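Local coordinates for ErfK/YbiS/YcfS/YnhG family protein (Xylanimonas cellulosilytica, PDB 4LPQ) that probably acts as a peptidoglycan L,D-transpeptidase in cell wall biosynthesis, its chain here carrying a putative peptidoglycan-binding domain followed by the catalytic domain, at residues L92-L97 against I108-S113; S112-G116 against R127-P131; A136-Q140 against G197-G201; M154-K158 against M189-D194. All blocks are in the same frame, centred on the assembly; numbering follows the deposited sequence.

Interaction 1. Residues L92-L97 against I108-S113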
loop_
_atom_site.group_PDB
_atom_site.type_symbol
_atom_site.label_atom_id
_atom_site.label_comp_id
_atom_site.label_asym_id
_atom_site.label_seq_id
_atom_site.Cartn_x
_atom_site.Cartn_y
_atom_site.Cartn_z
ATOM N N LEU A 92 4.309 -0.787 -9.437
ATOM C CA LEU A 92 4.746 0.609 -9.419
ATOM C C LEU A 92 3.818 1.538 -10.142
ATOM O O LEU A 92 3.631 2.680 -9.716
ATOM C CB LEU A 92 6.181 0.735 -9.897
ATOM C CG LEU A 92 7.227 -0.026 -9.067
ATOM C CD1 LEU A 92 8.544 0.005 -9.760
ATOM C CD2 LEU A 92 7.269 0.560 -7.636
ATOM N N ASP A 93 3.170 1.086 -11.229
ATOM C CA ASP A 93 2.218 1.917 -11.928
ATOM C C ASP A 93 0.980 2.204 -11.078
ATOM O O ASP A 93 0.462 3.340 -11.026
ATOM C CB ASP A 93 1.785 1.289 -13.242
ATOM C CG ASP A 93 2.889 1.311 -14.299
ATOM O OD1 ASP A 93 4.006 1.859 -14.091
ATOM O OD2 ASP A 93 2.618 0.689 -15.339
ATOM N N LYS A 94 0.472 1.196 -10.408
ATOM C CA LYS A 94 -0.702 1.328 -9.561
ATOM C C LYS A 94 -0.403 1.798 -8.149
ATOM O O LYS A 94 -1.297 2.241 -7.421
ATOM C CB LYS A 94 -1.527 0.036 -9.528
ATOM C CG LYS A 94 -2.104 -0.316 -10.880
ATOM C CD LYS A 94 -3.030 -1.524 -10.809
ATOM C CE LYS A 94 -3.798 -1.737 -12.122
ATOM N NZ LYS A 94 -4.749 -2.879 -12.043
ATOM N N GLN A 95 0.863 1.738 -7.734
ATOM C CA GLN A 95 1.276 2.155 -6.411
ATOM C C GLN A 95 0.566 1.347 -5.309
ATOM O O GLN A 95 0.042 1.893 -4.317
ATOM C CB GLN A 95 1.105 3.658 -6.228
ATOM C CG GLN A 95 2.030 4.510 -7.128
ATOM C CD GLN A 95 3.431 4.549 -6.562
ATOM O OE1 GLN A 95 3.676 5.141 -5.507
ATOM N NE2 GLN A 95 4.309 3.761 -7.192
ATOM N N ILE A 96 0.591 -0.014 -5.453
ATOM C CA ILE A 96 0.059 -0.932 -4.471
ATOM C C ILE A 96 1.072 -2.046 -4.238
ATOM O O ILE A 96 1.851 -2.412 -5.131
ATOM C CB ILE A 96 -1.330 -1.488 -4.901
ATOM C CG1 ILE A 96 -1.270 -2.224 -6.209
ATOM C CG2 ILE A 96 -2.377 -0.391 -4.922
ATOM C CD1 ILE A 96 -2.582 -2.720 -6.765
ATOM N N LEU A 97 0.954 -2.585 -3.032
ATOM C CA LEU A 97 1.698 -3.760 -2.615
ATOM C C LEU A 97 0.712 -4.890 -2.440
ATOM O O LEU A 97 -0.333 -4.751 -1.802
ATOM C CB LEU A 97 2.480 -3.441 -1.316
ATOM C CG LEU A 97 3.317 -4.581 -0.756
ATOM C CD1 LEU A 97 4.462 -3.993 0.036
ATOM C CD2 LEU A 97 2.471 -5.453 0.169
ATOM N N ILE A 108 -4.231 -6.427 -0.406
ATOM C CA ILE A 108 -3.810 -5.298 -1.210
ATOM C C ILE A 108 -3.567 -4.137 -0.240
ATOM O O ILE A 108 -4.497 -3.804 0.517
ATOM C CB ILE A 108 -4.860 -4.879 -2.267
ATOM C CG1 ILE A 108 -5.320 -6.030 -3.138
ATOM C CG2 ILE A 108 -4.265 -3.729 -3.108
ATOM C CD1 ILE A 108 -6.505 -6.777 -2.638
ATOM N N ILE A 109 -2.387 -3.503 -0.334
ATOM C CA ILE A 109 -1.973 -2.489 0.614
ATOM C C ILE A 109 -1.607 -1.222 -0.164
ATOM O O ILE A 109 -0.825 -1.321 -1.147
ATOM C CB ILE A 109 -0.810 -3.043 1.474
ATOM C CG1 ILE A 109 -1.323 -4.095 2.430
ATOM C CG2 ILE A 109 -0.115 -1.948 2.249
ATOM C CD1 ILE A 109 -0.264 -5.020 2.975
ATOM N N ASN A 110 -2.129 -0.058 0.289
ATOM C CA ASN A 110 -1.704 1.177 -0.349
ATOM C C ASN A 110 -0.210 1.407 -0.112
ATOM O O ASN A 110 0.313 1.260 0.974
ATOM C CB ASN A 110 -2.501 2.316 0.270
ATOM C CG ASN A 110 -2.233 3.652 -0.393
ATOM O OD1 ASN A 110 -2.374 3.756 -1.603
ATOM N ND2 ASN A 110 -1.827 4.637 0.405
ATOM N N ALA A 111 0.500 1.806 -1.204
ATOM C CA ALA A 111 1.945 2.001 -1.186
ATOM C C ALA A 111 2.331 3.313 -1.860
ATOM O O ALA A 111 1.564 3.877 -2.651
ATOM C CB ALA A 111 2.671 0.789 -1.834
ATOM N N SER A 112 3.568 3.796 -1.597
ATOM C CA SER A 112 4.113 4.883 -2.314
ATOM C C SER A 112 5.573 4.678 -2.438
ATOM O O SER A 112 6.292 4.452 -1.475
ATOM C CB SER A 112 3.789 6.208 -1.588
ATOM O OG SER A 112 4.270 7.338 -2.296
ATOM N N SER A 113 6.074 4.760 -3.695
ATOM C CA SER A 113 7.454 4.513 -4.055
ATOM C C SER A 113 8.185 5.744 -4.563
ATOM O O SER A 113 7.720 6.843 -4.324
ATOM C CB SER A 113 7.545 3.317 -4.994
ATOM O OG SER A 113 6.958 3.647 -6.254
#

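Interaction 2. Residues S112-G116 against R127-P131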
loop_
_atom_site.group_PDB
_atom_site.type_symbol
_atom_site.label_atom_id
_atom_site.label_comp_id
_atom_site.label_asym_id
_atom_site.label_seq_id
_atom_site.Cartn_x
_atom_site.Cartn_y
_atom_site.Cartn_z
ATOM N N SER A 112 3.568 3.796 -1.597
ATOM C CA SER A 112 4.113 4.883 -2.314
ATOM C C SER A 112 5.573 4.678 -2.438
ATOM O O SER A 112 6.292 4.452 -1.475
ATOM C CB SER A 112 3.789 6.208 -1.588
ATOM O OG SER A 112 4.270 7.338 -2.296
ATOM N N SER A 113 6.074 4.760 -3.695
ATOM C CA SER A 113 7.454 4.513 -4.055
ATOM C C SER A 113 8.185 5.744 -4.563
ATOM O O SER A 113 7.720 6.843 -4.324
ATOM C CB SER A 113 7.545 3.317 -4.994
ATOM O OG SER A 113 6.958 3.647 -6.254
ATOM N N GLY A 114 9.330 5.580 -5.215
ATOM C CA GLY A 114 10.160 6.720 -5.531
ATOM C C GLY A 114 9.565 7.705 -6.513
ATOM O O GLY A 114 8.960 7.292 -7.483
ATOM N N ASN A 115 9.770 8.965 -6.242
ATOM C CA ASN A 115 9.233 10.010 -7.099
ATOM C C ASN A 115 9.966 10.310 -8.413
ATOM O O ASN A 115 9.456 11.093 -9.166
ATOM C CB ASN A 115 8.974 11.274 -6.306
ATOM C CG ASN A 115 10.210 11.999 -5.928
ATOM O OD1 ASN A 115 11.307 11.741 -6.384
ATOM N ND2 ASN A 115 9.987 13.020 -5.176
ATOM N N GLY A 116 11.104 9.646 -8.610
ATOM C CA GLY A 116 11.833 9.763 -9.857
ATOM C C GLY A 116 12.630 11.018 -10.002
ATOM O O GLY A 116 13.222 11.194 -11.075
ATOM N N ARG A 127 19.043 9.812 -7.995
ATOM C CA ARG A 127 17.707 9.854 -8.501
ATOM C C ARG A 127 16.793 8.839 -7.765
ATOM O O ARG A 127 17.197 7.736 -7.512
ATOM C CB ARG A 127 17.646 9.508 -9.995
ATOM C CG ARG A 127 16.289 9.821 -10.610
ATOM C CD ARG A 127 16.304 9.675 -12.107
ATOM N NE ARG A 127 17.057 10.782 -12.682
ATOM C CZ ARG A 127 16.614 12.039 -12.808
ATOM N NH1 ARG A 127 15.375 12.402 -12.410
ATOM N NH2 ARG A 127 17.397 12.937 -13.348
ATOM N N ALA A 128 15.626 9.330 -7.380
ATOM C CA ALA A 128 14.705 8.600 -6.552
ATOM C C ALA A 128 13.862 7.572 -7.330
ATOM O O ALA A 128 12.647 7.556 -7.331
ATOM C CB ALA A 128 13.806 9.550 -5.840
ATOM N N THR A 129 14.533 6.667 -7.932
ATOM C CA THR A 129 13.973 5.562 -8.673
ATOM C C THR A 129 13.836 4.348 -7.746
ATOM O O THR A 129 14.780 4.031 -7.047
ATOM C CB THR A 129 14.925 5.203 -9.882
ATOM O OG1 THR A 129 15.142 6.361 -10.701
ATOM C CG2 THR A 129 14.373 4.022 -10.725
ATOM N N THR A 130 12.743 3.634 -7.835
ATOM C CA THR A 130 12.599 2.332 -7.203
ATOM C C THR A 130 12.904 1.293 -8.206
ATOM O O THR A 130 12.335 1.337 -9.322
ATOM C CB THR A 130 11.150 2.182 -6.695
ATOM O OG1 THR A 130 10.895 3.212 -5.696
ATOM C CG2 THR A 130 10.900 0.828 -6.089
ATOM N N PRO A 131 13.772 0.355 -7.877
ATOM C CA PRO A 131 14.135 -0.568 -8.914
ATOM C C PRO A 131 13.059 -1.599 -9.218
ATOM O O PRO A 131 12.363 -2.044 -8.341
ATOM C CB PRO A 131 15.362 -1.309 -8.343
ATOM C CG PRO A 131 15.252 -1.134 -6.891
ATOM C CD PRO A 131 14.540 0.164 -6.658
#

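Interaction 3. Residues A136-Q140 against G197-G201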
loop_
_atom_site.group_PDB
_atom_site.type_symbol
_atom_site.label_atom_id
_atom_site.label_comp_id
_atom_site.label_asym_id
_atom_site.label_seq_id
_atom_site.Cartn_x
_atom_site.Cartn_y
_atom_site.Cartn_z
ATOM N N ALA A 136 14.745 -10.231 -2.938
ATOM C CA ALA A 136 14.351 -10.984 -1.766
ATOM C C ALA A 136 14.712 -10.175 -0.527
ATOM O O ALA A 136 15.696 -9.476 -0.496
ATOM C CB ALA A 136 15.082 -12.346 -1.731
ATOM N N VAL A 137 13.870 -10.324 0.500
ATOM C CA VAL A 137 14.192 -9.767 1.790
ATOM C C VAL A 137 15.496 -10.378 2.291
ATOM O O VAL A 137 15.577 -11.629 2.375
ATOM C CB VAL A 137 13.061 -9.998 2.814
ATOM C CG1 VAL A 137 13.441 -9.491 4.172
ATOM C CG2 VAL A 137 11.741 -9.393 2.322
ATOM N N TYR A 138 16.466 -9.548 2.618
ATOM C CA TYR A 138 17.777 -10.061 3.042
ATOM C C TYR A 138 18.161 -9.631 4.451
ATOM O O TYR A 138 19.065 -10.195 5.080
ATOM C CB TYR A 138 18.909 -9.709 2.067
ATOM C CG TYR A 138 19.335 -8.251 2.107
ATOM C CD1 TYR A 138 18.693 -7.285 1.329
ATOM C CD2 TYR A 138 20.368 -7.857 2.906
ATOM C CE1 TYR A 138 19.118 -5.957 1.415
ATOM C CE2 TYR A 138 20.807 -6.592 2.976
ATOM C CZ TYR A 138 20.165 -5.616 2.254
ATOM O OH TYR A 138 20.585 -4.361 2.382
HETATM N N MSE A 139 17.491 -8.588 4.917
HETATM C CA MSE A 139 17.630 -8.055 6.315
HETATM C C MSE A 139 16.439 -7.311 6.790
HETATM O O MSE A 139 15.644 -6.909 5.917
HETATM C CB MSE A 139 18.915 -7.214 6.330
HETATM C CG MSE A 139 19.181 -6.461 7.699
HETATM SE SE MSE A 139 20.762 -5.368 7.750
HETATM C CE MSE A 139 20.750 -5.356 5.926
ATOM N N GLN A 140 16.269 -7.135 8.063
ATOM C CA GLN A 140 15.164 -6.408 8.577
ATOM C C GLN A 140 15.632 -5.753 9.864
ATOM O O GLN A 140 16.567 -6.240 10.477
ATOM C CB GLN A 140 13.950 -7.269 8.688
ATOM C CG GLN A 140 14.127 -8.388 9.680
ATOM C CD GLN A 140 13.023 -9.420 9.536
ATOM O OE1 GLN A 140 12.387 -9.494 8.527
ATOM N NE2 GLN A 140 12.786 -10.158 10.512
ATOM N N GLY A 197 3.494 -12.799 8.004
ATOM C CA GLY A 197 4.832 -13.274 8.055
ATOM C C GLY A 197 5.487 -13.063 6.712
ATOM O O GLY A 197 4.987 -13.469 5.659
HETATM N N MSE A 198 6.638 -12.422 6.772
HETATM C CA MSE A 198 7.415 -12.053 5.572
HETATM C C MSE A 198 8.859 -12.253 5.960
HETATM O O MSE A 198 9.640 -11.312 6.121
HETATM C CB MSE A 198 7.057 -10.560 5.273
HETATM C CG MSE A 198 7.678 -10.044 4.055
HETATM SE SE MSE A 198 7.018 -8.163 3.872
HETATM C CE MSE A 198 8.479 -7.692 2.622
ATOM N N PRO A 199 9.270 -13.536 6.100
ATOM C CA PRO A 199 10.579 -13.761 6.674
ATOM C C PRO A 199 11.712 -13.466 5.750
ATOM O O PRO A 199 11.514 -13.283 4.523
ATOM C CB PRO A 199 10.582 -15.298 6.977
ATOM C CG PRO A 199 9.539 -15.819 6.014
ATOM C CD PRO A 199 8.473 -14.764 5.955
ATOM N N ILE A 200 12.926 -13.418 6.271
ATOM C CA ILE A 200 14.106 -13.332 5.465
ATOM C C ILE A 200 13.987 -14.420 4.356
ATOM O O ILE A 200 13.634 -15.570 4.639
ATOM C CB ILE A 200 15.355 -13.422 6.392
ATOM C CG1 ILE A 200 15.374 -12.304 7.533
ATOM C CG2 ILE A 200 16.633 -13.441 5.542
ATOM C CD1 ILE A 200 15.379 -10.801 6.979
ATOM N N GLY A 201 14.303 -14.028 3.144
ATOM C CA GLY A 201 14.269 -14.885 1.993
ATOM C C GLY A 201 13.027 -14.696 1.132
ATOM O O GLY A 201 12.967 -15.182 0.004
#

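Interaction 4. Residues M154-K158 against M189-D194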
loop_
_atom_site.group_PDB
_atom_site.type_symbol
_atom_site.label_atom_id
_atom_site.label_comp_id
_atom_site.label_asym_id
_atom_site.label_seq_id
_atom_site.Cartn_x
_atom_site.Cartn_y
_atom_site.Cartn_z
HETATM N N MSE A 154 12.074 5.072 9.167
HETATM C CA MSE A 154 11.357 3.980 8.614
HETATM C C MSE A 154 10.924 3.066 9.752
HETATM O O MSE A 154 11.704 2.640 10.608
HETATM C CB MSE A 154 12.262 3.114 7.720
HETATM C CG MSE A 154 12.769 3.909 6.520
HETATM SE SE MSE A 154 13.786 2.760 5.194
HETATM C CE MSE A 154 15.089 2.257 6.393
ATOM N N TRP A 155 9.646 2.670 9.738
ATOM C CA TRP A 155 9.080 1.730 10.724
ATOM C C TRP A 155 9.204 0.296 10.280
ATOM O O TRP A 155 8.610 -0.076 9.239
ATOM C CB TRP A 155 7.616 2.099 11.052
ATOM C CG TRP A 155 6.984 1.163 12.030
ATOM C CD1 TRP A 155 5.973 0.291 11.762
ATOM C CD2 TRP A 155 7.299 1.027 13.414
ATOM N NE1 TRP A 155 5.640 -0.384 12.937
ATOM C CE2 TRP A 155 6.440 0.068 13.949
ATOM C CE3 TRP A 155 8.270 1.609 14.262
ATOM C CZ2 TRP A 155 6.533 -0.342 15.272
ATOM C CZ3 TRP A 155 8.385 1.179 15.537
ATOM C CH2 TRP A 155 7.506 0.231 16.053
ATOM N N ARG A 156 9.970 -0.511 10.979
ATOM C CA ARG A 156 10.113 -1.928 10.718
ATOM C C ARG A 156 10.470 -2.219 9.264
ATOM O O ARG A 156 9.796 -3.054 8.635
ATOM C CB ARG A 156 8.894 -2.660 11.246
ATOM C CG ARG A 156 8.518 -2.386 12.701
ATOM C CD ARG A 156 7.362 -3.234 13.170
ATOM N NE ARG A 156 7.708 -4.599 13.429
ATOM C CZ ARG A 156 6.833 -5.508 13.729
ATOM N NH1 ARG A 156 5.548 -5.279 13.637
ATOM N NH2 ARG A 156 7.261 -6.717 14.146
ATOM N N PRO A 157 11.564 -1.632 8.768
ATOM C CA PRO A 157 11.961 -1.952 7.379
ATOM C C PRO A 157 12.363 -3.418 7.163
ATOM O O PRO A 157 13.055 -4.004 7.971
ATOM C CB PRO A 157 13.108 -0.991 7.167
ATOM C CG PRO A 157 13.716 -0.780 8.540
ATOM C CD PRO A 157 12.517 -0.719 9.439
ATOM N N LYS A 158 11.952 -3.858 5.986
ATOM C CA LYS A 158 12.364 -5.108 5.412
ATOM C C LYS A 158 13.134 -4.799 4.107
ATOM O O LYS A 158 12.537 -4.232 3.152
ATOM C CB LYS A 158 11.226 -6.020 5.120
ATOM C CG LYS A 158 10.540 -6.487 6.371
ATOM C CD LYS A 158 10.017 -7.760 6.323
ATOM C CE LYS A 158 9.329 -8.200 7.566
ATOM N NZ LYS A 158 9.775 -9.523 8.105
HETATM N N MSE A 189 2.385 -2.609 7.809
HETATM C CA MSE A 189 3.729 -3.169 8.019
HETATM C C MSE A 189 3.646 -4.179 9.197
HETATM O O MSE A 189 4.239 -5.255 9.092
HETATM C CB MSE A 189 4.735 -2.057 8.301
HETATM C CG MSE A 189 6.133 -2.569 8.058
HETATM SE SE MSE A 189 6.437 -2.789 6.101
HETATM C CE MSE A 189 7.761 -4.192 6.146
ATOM N N ASN A 190 2.925 -3.856 10.256
ATOM C CA ASN A 190 2.797 -4.736 11.373
ATOM C C ASN A 190 2.111 -6.026 10.971
ATOM O O ASN A 190 2.523 -7.120 11.400
ATOM C CB ASN A 190 2.060 -4.057 12.549
ATOM C CG ASN A 190 2.828 -2.899 13.156
ATOM O OD1 ASN A 190 4.047 -2.817 13.089
ATOM N ND2 ASN A 190 2.070 -2.010 13.790
ATOM N N TRP A 191 1.105 -5.905 10.129
ATOM C CA TRP A 191 0.408 -7.052 9.610
ATOM C C TRP A 191 1.355 -7.962 8.806
ATOM O O TRP A 191 1.390 -9.203 9.017
ATOM C CB TRP A 191 -0.836 -6.690 8.831
ATOM C CG TRP A 191 -1.583 -7.851 8.275
ATOM C CD1 TRP A 191 -2.496 -8.602 8.963
ATOM C CD2 TRP A 191 -1.403 -8.491 6.998
ATOM N NE1 TRP A 191 -2.920 -9.660 8.156
ATOM C CE2 TRP A 191 -2.254 -9.615 6.956
ATOM C CE3 TRP A 191 -0.625 -8.205 5.872
ATOM C CZ2 TRP A 191 -2.309 -10.465 5.854
ATOM C CZ3 TRP A 191 -0.670 -9.030 4.779
ATOM C CH2 TRP A 191 -1.534 -10.162 4.741
ATOM N N LEU A 192 2.140 -7.391 7.903
ATOM C CA LEU A 192 3.124 -8.122 7.125
ATOM C C LEU A 192 4.079 -8.854 8.041
ATOM O O LEU A 192 4.355 -10.036 7.802
ATOM C CB LEU A 192 3.874 -7.164 6.220
ATOM C CG LEU A 192 3.090 -6.616 5.034
ATOM C CD1 LEU A 192 3.854 -5.477 4.358
ATOM C CD2 LEU A 192 2.724 -7.689 4.037
ATOM N N TRP A 193 4.624 -8.200 9.091
ATOM C CA TRP A 193 5.557 -8.812 9.985
ATOM C C TRP A 193 4.950 -9.917 10.813
ATOM O O TRP A 193 5.516 -11.005 10.973
ATOM C CB TRP A 193 6.201 -7.781 10.887
ATOM C CG TRP A 193 7.346 -7.037 10.431
ATOM C CD1 TRP A 193 7.325 -5.942 9.551
ATOM C CD2 TRP A 193 8.703 -7.163 10.894
ATOM N NE1 TRP A 193 8.578 -5.427 9.443
ATOM C CE2 TRP A 193 9.452 -6.134 10.244
ATOM C CE3 TRP A 193 9.348 -7.974 11.784
ATOM C CZ2 TRP A 193 10.780 -5.904 10.496
ATOM C CZ3 TRP A 193 10.657 -7.766 12.014
ATOM C CH2 TRP A 193 11.371 -6.715 11.399
ATOM N N ASP A 194 3.839 -9.589 11.472
ATOM C CA ASP A 194 3.386 -10.305 12.673
ATOM C C ASP A 194 2.246 -11.267 12.432
ATOM O O ASP A 194 2.090 -12.203 13.139
ATOM C CB ASP A 194 3.004 -9.336 13.774
ATOM C CG ASP A 194 4.099 -8.431 14.240
ATOM O OD1 ASP A 194 5.282 -8.808 14.136
ATOM O OD2 ASP A 194 3.720 -7.288 14.691
HETATM O O HOH W 1 7.779 -11.382 9.267
#

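Interaction 1. Residues L92-L97 against I108-S113
The flat group that carries the contact is the side-chain amide of Gln95, and Ser113 meets it at its edge, with OG in the amide plane. Gln95 NE2 sends one hydrogen to Ser113 OG at 2.8 Å, nearly straight, and the other back to Leu92 O, also in plane. On the far corner Gln95 OE1 accepts from Ser113 N at 3.0 Å, with the donor tilted slightly from the carbonyl plane. A bend at chi2 (-78°) folds the glutamine chain round so that its amide can reach Ser113. Leu92 CD2 packs against the same hydroxyl, 3.4 Å from Ser113 OG.

Further along, the strands of the hairpin take over. Leu97 and Ile109 form an antiparallel hydrogen-bonded pair, with Leu97 N to Ile109 O at 2.9 Å and the return bond from Ile109 N to Leu97 O. Their side chains lie side by side and touch through Leu97 CD2 and Ile109 CD1, 3.9 Å apart. Ala111 N reaches Gln95 O from above the carbonyl plane, at 3.1 Å; Lys54 from helix 43-56 binds this oxygen too. Gln95 and Ile96 together face Asp91 in a G1 beta bulge.

Three of the bonds just described hold the buried Gln95 amide, which fixes its rotation and ties the turn after strand 86-91 to the chain leaving strand 104-110, near the predicted nucleophile Cys181.

Interaction 2. Residues S112-G116 against R127-P131
Gly114 N donates to the hydroxyl of Thr130, 2.9 Å from OG1, and Gly116 N donates to Ala128 O, also at 2.9 Å but from well above the carbonyl plane. Thr130 OG1 sits beside its own backbone N, chi1 -62°, which aims it at Gly114 and brings it within 3.4 Å of Ser113 CB. The Gly114 backbone passes close to the carbonyl of Ala128, its CA 3.2 Å from Ala128 O in a CA-H...O contact, and there is no room there for a CB on Gly114. At the outer end Arg127 bends at chi3 and brings NH1 to Gly116 O at 2.8 Å, the oxygen lying in the guanidinium plane and the nitrogen in the carbonyl plane. Ala128 CB rests against Asn115 OD1, which itself accepts from Glu117 N.

Second-shell bonds set these groups in place. Ala128 is the centre of an inverse gamma turn, closed by Thr129 N on Arg127 O, and Thr130 OG1 is also bonded to Gly180 O. A valine in place of Thr130 would probably leave both Gly114 N and Gly180 O without their shared partner, loosening this end of the contact. The contact closes the base of the excursion carrying the antiparallel pair 118-121 and 124-127, with the Thr130 side chain about 7 Å from that of the predicted nucleophile Cys181 in the YkuD-family L,D-transpeptidase catalytic domain.

Interaction 3. Residues A136-Q140 against G197-G201
In the YkuD-type catalytic domain, the loop leading from helix 186-196 to strand 203-206 packs here on strand 133-140, where a bulge or short loop interrupts it; strand 203-206 is that strand's antiparallel neighbour. Gly201 N donates to Val137 O at 2.8 Å, the donor tilted 22° from the carbonyl plane. Round this bond the apolar chains meet at about right angles: Val137 CG2 touches the CE methyl of selenomethionine Met198, and CG1 meets Ile200 CD1, both at 3.7 Å. Met198 reaches across with an extended chain, CG anti to its backbone N (chi1 -176°), while its root stays close to the helix end.

Ile200 CD1, in the conformer described, lies over the strand, 3.6 Å from Met139 CA, and the extended side chain of Gln140 crosses it at a slant. The polar end of Gln140 has a stronger partner in Lys158, whose NZ binds OE1 and also Met198 O. With a leucine instead of Gln140, Lys158 would probably keep Met198 O but lose its acceptor on strand 133-140, leaving the ammonium less firmly placed. Ala136 CB approaches Gly201 O, and Gln140 OE1 stands 3.6 Å from Ile200 CD1.

Interaction 4. Residues M154-K158 against M189-D194
The indole of Trp193 is sandwiched between two cationic chains. Over one face the Arg156 guanidinium stacks nearly flat with cation-pi character, planes at 23° and centres 4.0 Å apart; over the opposite face runs Lys158, its CE in a CH-pi contact 3.3 Å from the centroid of the Trp193 five-membered ring and its NZ in a cation-pi contact above the six-membered ring. At the edge, Trp193 NE1 donates to Arg156 O at 2.8 Å, close to the ring plane.

The Arg156 guanidinium, turned by a bend at chi3 (75°), meets Asp194 end-on, Arg156 NH2 to Asp194 OD1 and NH1 to OD2, both 2.9 Å. NH2 arrives on the syn side, whereas NH1 comes from above the carboxylate plane. NH1 also reaches Asn190 OD1, and that oxygen takes Trp155 NE1 from the other face of its amide, the indole and amide planes crossing at 77°. Selenomethionine Met189 packs on Lys158, its CE 3.6 Å from Lys158 CG. A water links Lys158 NZ to Trp193 O, and NZ also binds Gln140 OE1 and Met198 O.

Asp142 adds a salt bridge to Arg156 NE. With two carboxylates and an aromatic face about it, the arginine's positive charge is likely to be well stabilised, clamping helix 186-196 to the strand whose Pro157 packs on predicted active-site His167.

In the fold
From the N terminus, interaction 1 comes first, closing the hairpin of strands 96-101 and 104-110. Interaction 2 starts where it ends, sharing Ser112 and Ser113, and closes the excursion holding the small two-stranded sheet; Leu92 and Thr130 pack together between them. Interaction 3 then opens the longest loop, from strand 133-140 to the turn before strand 203-206, and interaction 4 is nested within it, bringing strand 154-159 against helix 186-196. Lys158 joins these two contacts by bonding Gln140 and Met198. Leu192 on that helix touches Ile109, so interaction 4 also meets the hairpin of interaction 1. Interactions 1, 3 and 4 all reach the large mixed sheet.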